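PDB 4FQ5: maleate cis-trans isomerase from Pseudomonas putida, which probably catalyses the cis-trans isomerisation of the double bond in maleate, yielding fumarate. Local coordinates for residues Ile33-Asn38 against Met67-Val72; Glu75-Met80 against Leu104-Ser109. The protein carries 1 engineered substitution. One frame throughout, in Å; residues are numbered along the deposited sequence.

Contact 1: Ile33-Asn38 against Met67-Val72; sequences IVPSSN and MRMKHV. With MAE (maleic acid), chain C.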
ATOM      1  N   ILE A  33      23.296   3.020  -6.883  1.00 22.95           N
ATOM      2  CA  ILE A  33      24.405   2.390  -7.615  1.00 23.04           C
ATOM      3  C   ILE A  33      24.616   0.994  -7.029  1.00 22.54           C
ATOM      4  O   ILE A  33      25.101   0.859  -5.910  1.00 22.77           O
ATOM      5  CB  ILE A  33      25.713   3.220  -7.517  1.00 23.43           C
ATOM      6  CG1 ILE A  33      25.494   4.645  -8.046  1.00 24.15           C
ATOM      7  CG2 ILE A  33      26.852   2.521  -8.261  1.00 23.61           C
ATOM      8  CD1 ILE A  33      26.624   5.608  -7.729  1.00 24.67           C
ATOM      9  N   VAL A  34      24.245  -0.038  -7.786  1.00 22.95           N
ATOM     10  CA  VAL A  34      24.240  -1.406  -7.255  1.00 23.04           C
ATOM     11  C   VAL A  34      25.148  -2.339  -8.054  1.00 23.48           C
ATOM     12  O   VAL A  34      25.261  -2.190  -9.275  1.00 23.69           O
ATOM     13  CB  VAL A  34      22.805  -2.012  -7.171  1.00 23.41           C
ATOM     14  CG1 VAL A  34      21.891  -1.142  -6.318  1.00 23.43           C
ATOM     15  CG2 VAL A  34      22.191  -2.206  -8.552  1.00 23.82           C
ATOM     16  N   PRO A  35      25.795  -3.307  -7.367  1.00 23.50           N
ATOM     17  CA  PRO A  35      26.453  -4.395  -8.089  1.00 23.65           C
ATOM     18  C   PRO A  35      25.453  -5.061  -9.024  1.00 23.87           C
ATOM     19  O   PRO A  35      24.277  -5.184  -8.675  1.00 24.04           O
ATOM     20  CB  PRO A  35      26.861  -5.362  -6.970  1.00 23.70           C
ATOM     21  CG  PRO A  35      27.047  -4.487  -5.780  1.00 23.12           C
ATOM     22  CD  PRO A  35      25.989  -3.420  -5.906  1.00 23.15           C
ATOM     23  N   SER A  36      25.896  -5.472 -10.207  1.00 24.69           N
ATOM     24  CA  SER A  36      24.972  -6.019 -11.206  1.00 24.74           C
ATOM     25  C   SER A  36      24.175  -7.232 -10.684  1.00 25.26           C
ATOM     26  O   SER A  36      22.985  -7.386 -10.992  1.00 24.65           O
ATOM     27  CB  SER A  36      25.721  -6.385 -12.486  1.00 25.74           C
ATOM     28  OG  SER A  36      26.656  -7.424 -12.246  1.00 26.38           O
ATOM     29  N   SER A  37      24.835  -8.074  -9.889  1.00 24.99           N
ATOM     30  CA  SER A  37      24.220  -9.286  -9.346  1.00 25.29           C
ATOM     31  C   SER A  37      23.432  -9.039  -8.053  1.00 25.44           C
ATOM     32  O   SER A  37      22.785  -9.957  -7.534  1.00 25.97           O
ATOM     33  CB  SER A  37      25.291 -10.340  -9.088  1.00 25.14           C
ATOM     34  OG  SER A  37      26.238  -9.853  -8.167  1.00 25.24           O
ATOM     35  N   ASN A  38      23.500  -7.814  -7.531  1.00 24.65           N
ATOM     36  CA  ASN A  38      22.792  -7.473  -6.305  1.00 25.05           C
ATOM     37  C   ASN A  38      21.293  -7.343  -6.572  1.00 24.79           C
ATOM     38  O   ASN A  38      20.882  -6.673  -7.520  1.00 24.02           O
ATOM     39  CB  ASN A  38      23.362  -6.193  -5.681  1.00 24.78           C
ATOM     40  CG  ASN A  38      22.795  -5.907  -4.300  1.00 25.17           C
ATOM     41  OD1 ASN A  38      21.647  -5.501  -4.160  1.00 24.92           O
ATOM     42  ND2 ASN A  38      23.609  -6.111  -3.270  1.00 25.95           N
ATOM     43  N   MET A  67      26.966  -1.661 -11.775  1.00 27.14           N
ATOM     44  CA  MET A  67      28.401  -1.856 -11.957  1.00 28.33           C
ATOM     45  C   MET A  67      28.671  -3.353 -11.793  1.00 29.23           C
ATOM     46  O   MET A  67      28.338  -3.940 -10.765  1.00 29.96           O
ATOM     47  CB  MET A  67      29.186  -1.027 -10.931  1.00 28.32           C
ATOM     48  CG  MET A  67      28.604  -1.038  -9.518  1.00 28.41           C
ATOM     49  SD  MET A  67      29.541  -0.032  -8.358  1.00 29.15           S
ATOM     50  CE  MET A  67      28.889  -0.592  -6.801  1.00 30.38           C
ATOM     51  N   ARG A  68      29.246  -3.975 -12.815  1.00 30.29           N
ATOM     52  CA  ARG A  68      29.328  -5.435 -12.866  1.00 31.84           C
ATOM     53  C   ARG A  68      30.168  -6.072 -11.769  1.00 31.66           C
ATOM     54  O   ARG A  68      31.312  -5.683 -11.544  1.00 31.16           O
ATOM     55  CB  ARG A  68      29.813  -5.921 -14.226  1.00 33.80           C
ATOM     56  CG  ARG A  68      28.697  -6.092 -15.241  1.00 35.18           C
ATOM     57  CD  ARG A  68      29.125  -7.034 -16.349  1.00 36.71           C
ATOM     58  NE  ARG A  68      28.594  -8.382 -16.166  1.00 37.10           N
ATOM     59  CZ  ARG A  68      29.064  -9.466 -16.774  1.00 37.50           C
ATOM     60  NH1 ARG A  68      30.097  -9.377 -17.603  1.00 38.23           N
ATOM     61  NH2 ARG A  68      28.500 -10.641 -16.553  1.00 37.31           N
ATOM     62  N   MET A  69      29.560  -7.039 -11.088  1.00 31.53           N
ATOM     63  CA  MET A  69      30.244  -7.943 -10.164  1.00 32.55           C
ATOM     64  C   MET A  69      29.375  -9.176  -9.951  1.00 32.43           C
ATOM     65  O   MET A  69      28.167  -9.056  -9.744  1.00 31.28           O
ATOM     66  CB  MET A  69      30.532  -7.281  -8.815  1.00 33.40           C
ATOM     67  CG  MET A  69      31.010  -8.280  -7.768  1.00 35.74           C
ATOM     68  SD  MET A  69      31.521  -7.567  -6.207  1.00 41.01           S
ATOM     69  CE  MET A  69      29.931  -7.185  -5.468  1.00 38.01           C
ATOM     70  N   LYS A  70      29.999 -10.349 -10.008  1.00 32.90           N
ATOM     71  CA  LYS A  70      29.318 -11.623  -9.795  1.00 33.91           C
ATOM     72  C   LYS A  70      29.861 -12.347  -8.561  1.00 34.36           C
ATOM     73  O   LYS A  70      29.144 -13.110  -7.925  1.00 34.66           O
ATOM     74  CB  LYS A  70      29.462 -12.522 -11.022  1.00 35.11           C
ATOM     75  CG  LYS A  70      28.858 -11.957 -12.301  1.00 35.62           C
ATOM     76  CD  LYS A  70      29.251 -12.786 -13.514  1.00 36.50           C
ATOM     77  CE  LYS A  70      28.415 -14.052 -13.642  1.00 37.78           C
ATOM     78  NZ  LYS A  70      26.987 -13.763 -13.980  1.00 38.61           N
ATOM     79  N   HIS A  71      31.132 -12.108  -8.239  1.00 34.03           N
ATOM     80  CA  HIS A  71      31.786 -12.753  -7.102  1.00 33.63           C
ATOM     81  C   HIS A  71      32.495 -11.741  -6.274  1.00 33.49           C
ATOM     82  O   HIS A  71      33.187 -10.869  -6.803  1.00 33.45           O
ATOM     83  CB  HIS A  71      32.748 -13.846  -7.568  1.00 34.84           C
ATOM     84  CG  HIS A  71      32.081 -14.920  -8.392  1.00 35.35           C
ATOM     85  ND1 HIS A  71      31.577 -16.042  -7.849  1.00 36.23           N
ATOM     86  CD2 HIS A  71      31.812 -14.989  -9.760  1.00 35.98           C
ATOM     87  CE1 HIS A  71      31.026 -16.800  -8.819  1.00 36.96           C
ATOM     88  NE2 HIS A  71      31.169 -16.148  -9.987  1.00 36.11           N
ATOM     89  N   VAL A  72      32.318 -11.846  -4.960  1.00 33.03           N
ATOM     90  CA  VAL A  72      32.830 -10.851  -4.027  1.00 32.34           C
ATOM     91  C   VAL A  72      34.280 -11.189  -3.676  1.00 33.86           C
ATOM     92  O   VAL A  72      34.558 -11.821  -2.650  1.00 32.42           O
ATOM     93  CB  VAL A  72      31.945 -10.740  -2.761  1.00 31.76           C
ATOM     94  CG1 VAL A  72      32.348  -9.533  -1.924  1.00 31.89           C
ATOM     95  CG2 VAL A  72      30.468 -10.646  -3.146  1.00 31.32           C
TER
HETATM   96  C1  MAE C 301      26.841  -6.707  -2.168  1.00 36.17           C
HETATM   97  O1  MAE C 301      26.110  -7.029  -3.118  1.00 33.92           O
HETATM   98  O2  MAE C 301      26.635  -7.052  -0.994  1.00 35.49           O
HETATM   99  C2  MAE C 301      28.031  -5.898  -2.466  1.00 35.69           C
HETATM  100  C3  MAE C 301      28.731  -5.230  -1.567  1.00 35.20           C
HETATM  101  C4  MAE C 301      28.418  -5.167  -0.121  1.00 35.48           C
HETATM  102  O3  MAE C 301      29.197  -5.700   0.663  1.00 35.42           O
HETATM  103  O4  MAE C 301      27.427  -4.561   0.300  1.00 35.24           O
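Two consecutive serine hydroxyls, Ser-36 and Ser-37, grip the two polar backbone atoms of Met-69. Ser-36 OG accepts a fairly straight bond (159°) from Met-69 N at 3.1 Å, while Ser-37 OG donates to Met-69 O at 2.6 Å, the hydroxyl oxygen lying off the plane of that carbonyl. In both serines OG sits between the backbone N and the carbonyl carbon (chi1 64° and 60°), which turns each hydroxyl toward the backbone of segment 67-72. Ser-36 OG also bonds Asp-93 of the second subunit, and Ser-37 OG is held by Asn-190. An alanine in place of Ser-36 would probably leave the Met-69 N-H without its acceptor and deprive Asp-93 across the interface of one partner.

Before the serines, the pairing is a parallel bridge of Pro-35 with Met-67: Met-67 N bonds Val-34 O at 3.1 Å, and Ser-36 N reaches Met-67 O at 2.9 Å from above the carbonyl plane. The extended Met-67 side chain crosses that of Ile-33 at about a right angle, SD meeting Ile-33 CG2 at 3.7 Å. A bend at the last torsion of Met-69, about its CG-SD bond, turns CE onto Pro-35 CB at 3.9 Å and maleate C2 at 3.8 Å. Asn-38 ND2 bonds maleate O1 at 2.7 Å. Parallel strands ending in loops that hold the ligand are the classic alpha/beta active-site arrangement, here the maleate pocket.

Contact 2: Glu75-Met80 against Leu104-Ser109; sequences EELARM and LVAIMS. With MAE (maleic acid), chain C.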
ATOM      1  N   GLU A  75      39.601  -8.529  -6.509  1.00 39.34           N
ATOM      2  CA  GLU A  75      39.742  -8.204  -7.932  1.00 40.75           C
ATOM      3  C   GLU A  75      38.422  -7.699  -8.532  1.00 39.01           C
ATOM      4  O   GLU A  75      38.403  -6.694  -9.253  1.00 37.31           O
ATOM      5  CB  GLU A  75      40.264  -9.419  -8.713  1.00 44.68           C
ATOM      6  CG  GLU A  75      40.121  -9.331 -10.226  1.00 48.43           C
ATOM      7  CD  GLU A  75      39.982 -10.697 -10.879  1.00 53.13           C
ATOM      8  OE1 GLU A  75      38.917 -10.967 -11.475  1.00 55.87           O
ATOM      9  OE2 GLU A  75      40.929 -11.510 -10.789  1.00 56.71           O
ATOM     10  N   GLU A  76      37.327  -8.395  -8.239  1.00 36.92           N
ATOM     11  CA  GLU A  76      36.028  -7.987  -8.766  1.00 35.81           C
ATOM     12  C   GLU A  76      35.550  -6.677  -8.143  1.00 34.28           C
ATOM     13  O   GLU A  76      35.005  -5.830  -8.842  1.00 33.46           O
ATOM     14  CB  GLU A  76      34.986  -9.097  -8.628  1.00 35.53           C
ATOM     15  CG  GLU A  76      35.184 -10.248  -9.609  1.00 37.10           C
ATOM     16  CD  GLU A  76      33.880 -10.894 -10.050  1.00 37.74           C
ATOM     17  OE1 GLU A  76      33.867 -12.115 -10.293  1.00 39.35           O
ATOM     18  OE2 GLU A  76      32.860 -10.188 -10.166  1.00 38.19           O
ATOM     19  N   LEU A  77      35.789  -6.514  -6.842  1.00 33.90           N
ATOM     20  CA  LEU A  77      35.464  -5.282  -6.114  1.00 34.28           C
ATOM     21  C   LEU A  77      36.188  -4.054  -6.690  1.00 34.84           C
ATOM     22  O   LEU A  77      35.568  -3.012  -6.921  1.00 33.87           O
ATOM     23  CB  LEU A  77      35.808  -5.435  -4.626  1.00 34.69           C
ATOM     24  CG  LEU A  77      34.788  -5.805  -3.527  1.00 35.44           C
ATOM     25  CD1 LEU A  77      33.381  -6.108  -4.017  1.00 34.35           C
ATOM     26  CD2 LEU A  77      35.309  -6.927  -2.642  1.00 34.18           C
ATOM     27  N   ALA A  78      37.496  -4.187  -6.912  1.00 33.91           N
ATOM     28  CA  ALA A  78      38.315  -3.096  -7.454  1.00 35.06           C
ATOM     29  C   ALA A  78      37.851  -2.692  -8.854  1.00 34.47           C
ATOM     30  O   ALA A  78      37.701  -1.503  -9.143  1.00 34.66           O
ATOM     31  CB  ALA A  78      39.794  -3.479  -7.455  1.00 34.76           C
ATOM     32  N   ARG A  79      37.605  -3.683  -9.707  1.00 35.28           N
ATOM     33  CA  ARG A  79      37.101  -3.439 -11.060  1.00 35.82           C
ATOM     34  C   ARG A  79      35.731  -2.756 -11.026  1.00 34.52           C
ATOM     35  O   ARG A  79      35.496  -1.782 -11.744  1.00 33.72           O
ATOM     36  CB  ARG A  79      36.995  -4.748 -11.839  1.00 38.18           C
ATOM     37  CG  ARG A  79      36.875  -4.555 -13.345  1.00 41.64           C
ATOM     38  CD  ARG A  79      35.796  -5.443 -13.939  1.00 44.26           C
ATOM     39  NE  ARG A  79      34.466  -5.082 -13.438  1.00 46.30           N
ATOM     40  CZ  ARG A  79      33.679  -4.145 -13.967  1.00 46.84           C
ATOM     41  NH1 ARG A  79      32.494  -3.901 -13.425  1.00 45.95           N
ATOM     42  NH2 ARG A  79      34.068  -3.448 -15.030  1.00 48.17           N
ATOM     43  N   MET A  80      34.843  -3.278 -10.182  1.00 32.36           N
ATOM     44  CA  MET A  80      33.494  -2.738 -10.031  1.00 31.69           C
ATOM     45  C   MET A  80      33.506  -1.261  -9.636  1.00 31.87           C
ATOM     46  O   MET A  80      32.783  -0.446 -10.230  1.00 30.67           O
ATOM     47  CB  MET A  80      32.705  -3.550  -9.002  1.00 30.61           C
ATOM     48  CG  MET A  80      31.231  -3.189  -8.929  1.00 29.26           C
ATOM     49  SD  MET A  80      30.391  -3.858  -7.481  1.00 27.32           S
ATOM     50  CE  MET A  80      31.319  -3.126  -6.141  1.00 27.44           C
ATOM     51  N   LEU A 104      29.077  -1.925   0.485  1.00 28.01           N
ATOM     52  CA  LEU A 104      29.887  -1.593   1.659  1.00 28.56           C
ATOM     53  C   LEU A 104      31.340  -2.046   1.523  1.00 28.35           C
ATOM     54  O   LEU A 104      32.255  -1.266   1.752  1.00 27.56           O
ATOM     55  CB  LEU A 104      29.248  -2.235   2.902  1.00 28.62           C
ATOM     56  CG  LEU A 104      29.761  -2.345   4.353  1.00 29.86           C
ATOM     57  CD1 LEU A 104      31.219  -2.767   4.527  1.00 30.26           C
ATOM     58  CD2 LEU A 104      29.440  -1.126   5.198  1.00 29.95           C
ATOM     59  N   VAL A 105      31.538  -3.309   1.159  1.00 27.95           N
ATOM     60  CA  VAL A 105      32.877  -3.891   1.137  1.00 28.59           C
ATOM     61  C   VAL A 105      33.757  -3.331   0.003  1.00 29.05           C
ATOM     62  O   VAL A 105      34.978  -3.262   0.133  1.00 29.43           O
ATOM     63  CB  VAL A 105      32.834  -5.440   1.157  1.00 28.06           C
ATOM     64  CG1 VAL A 105      32.445  -6.015  -0.202  1.00 27.90           C
ATOM     65  CG2 VAL A 105      34.161  -6.001   1.641  1.00 28.78           C
ATOM     66  N   ALA A 106      33.125  -2.923  -1.093  1.00 29.00           N
ATOM     67  CA  ALA A 106      33.838  -2.346  -2.230  1.00 29.87           C
ATOM     68  C   ALA A 106      34.508  -1.039  -1.822  1.00 30.40           C
ATOM     69  O   ALA A 106      35.650  -0.769  -2.200  1.00 32.14           O
ATOM     70  CB  ALA A 106      32.879  -2.112  -3.383  1.00 28.81           C
ATOM     71  N   ILE A 107      33.795  -0.236  -1.042  1.00 29.29           N
ATOM     72  CA  ILE A 107      34.349   0.999  -0.510  1.00 29.63           C
ATOM     73  C   ILE A 107      35.463   0.712   0.504  1.00 30.58           C
ATOM     74  O   ILE A 107      36.577   1.220   0.365  1.00 30.78           O
ATOM     75  CB  ILE A 107      33.251   1.892   0.113  1.00 29.23           C
ATOM     76  CG1 ILE A 107      32.311   2.458  -0.967  1.00 29.04           C
ATOM     77  CG2 ILE A 107      33.863   2.994   0.968  1.00 29.10           C
ATOM     78  CD1 ILE A 107      32.993   3.199  -2.105  1.00 29.96           C
ATOM     79  N   MET A 108      35.166  -0.110   1.504  1.00 30.66           N
ATOM     80  CA  MET A 108      36.136  -0.399   2.559  1.00 32.65           C
ATOM     81  C   MET A 108      37.393  -1.114   2.031  1.00 33.84           C
ATOM     82  O   MET A 108      38.490  -0.868   2.523  1.00 36.04           O
ATOM     83  CB  MET A 108      35.481  -1.149   3.734  1.00 31.89           C
ATOM     84  CG  MET A 108      34.408  -0.336   4.463  1.00 31.73           C
ATOM     85  SD  MET A 108      33.889  -1.042   6.045  1.00 31.86           S
ATOM     86  CE  MET A 108      32.730   0.180   6.640  1.00 30.55           C
ATOM     87  N   SER A 109      37.226  -1.966   1.018  1.00 34.01           N
ATOM     88  CA  SER A 109      38.337  -2.660   0.343  1.00 35.26           C
ATOM     89  C   SER A 109      39.406  -1.740  -0.250  1.00 35.73           C
ATOM     90  O   SER A 109      40.525  -2.178  -0.514  1.00 35.61           O
ATOM     91  CB  SER A 109      37.801  -3.512  -0.810  1.00 35.98           C
ATOM     92  OG  SER A 109      37.377  -4.772  -0.350  1.00 40.60           O
TER
HETATM   93  C1  MAE C 301      26.841  -6.707  -2.168  1.00 36.17           C
HETATM   94  O1  MAE C 301      26.110  -7.029  -3.118  1.00 33.92           O
HETATM   95  O2  MAE C 301      26.635  -7.052  -0.994  1.00 35.49           O
HETATM   96  C2  MAE C 301      28.031  -5.898  -2.466  1.00 35.69           C
HETATM   97  C3  MAE C 301      28.731  -5.230  -1.567  1.00 35.20           C
HETATM   98  C4  MAE C 301      28.418  -5.167  -0.121  1.00 35.48           C
HETATM   99  O3  MAE C 301      29.197  -5.700   0.663  1.00 35.42           O
HETATM  100  O4  MAE C 301      27.427  -4.561   0.300  1.00 35.24           O
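Met-80 and Leu-77, on the inner face of helix 75-80, meet the helix that begins at Leu-104, and the closest packing lies at Met-80: its CE presses on Ala-106 CB at 3.3 Å, closer than two methyl carbons normally approach. The Met-80 chain runs out extended and bends at its last torsion (chi3 59°), which turns the methyl onto the alanine. Leu-77 has the broader contact. Its CG lies 3.8 Å from Ala-106 CA, and its side chain crosses that of Val-105 at about a right angle, both its methyls, CD1 and CD2, lying 3.9 Å from Val-105 CG1.

The short helix axes approach to 9.2 Å and cross at -85°, close to perpendicular, so they touch over a small patch (187 Å² buried in all), and no hydrogen bond joins them. The helix from Leu-104 presents its N-terminal end to one carboxylate of the bound maleate, a familiar way of holding such a group: Leu-104 N reaches maleate O4 at 3.1 Å and Val-105 N reaches O3 at 3.4 Å, both weak bonds. Val-105 CG1 lies 3.4 Å from the same O3, and this one methyl touches both the ligand and Leu-77.

The contact is looser at Ser-109 than at Met-80: the serine is partly exposed, and its OG lies 3.8 Å from Leu-77 CD2 and bonds weakly back to Val-105 O. The outer face of helix 75-80 is the solvent side: Glu-75 and Arg-79 are exposed there, and Arg-79 forms a salt bridge with Asp-83.

Contact 1 is complete in sequence before contact 2 starts, and the two centres are 10 Å apart. Strands 27-35 and 59-67 of contact 1 neighbour each other in a four-stranded parallel sheet, whose strand 98-101, beside 27-35, leads into helix 104-108 of contact 2. Segment 67-72, which leaves strand 59-67 as a loop, runs into helix 74-81 and is tied to it by probable bonds from Arg-79 NH1 to Arg-68 O and from Lys-70 N to Glu-76 OE2. Both contacts touch maleate and form one side of its pocket; Tyr-160, Val-222 and Gln-223, from loops after strands of the second parallel sheet, also bond the ligand, which therefore lies between the two sheets' loops.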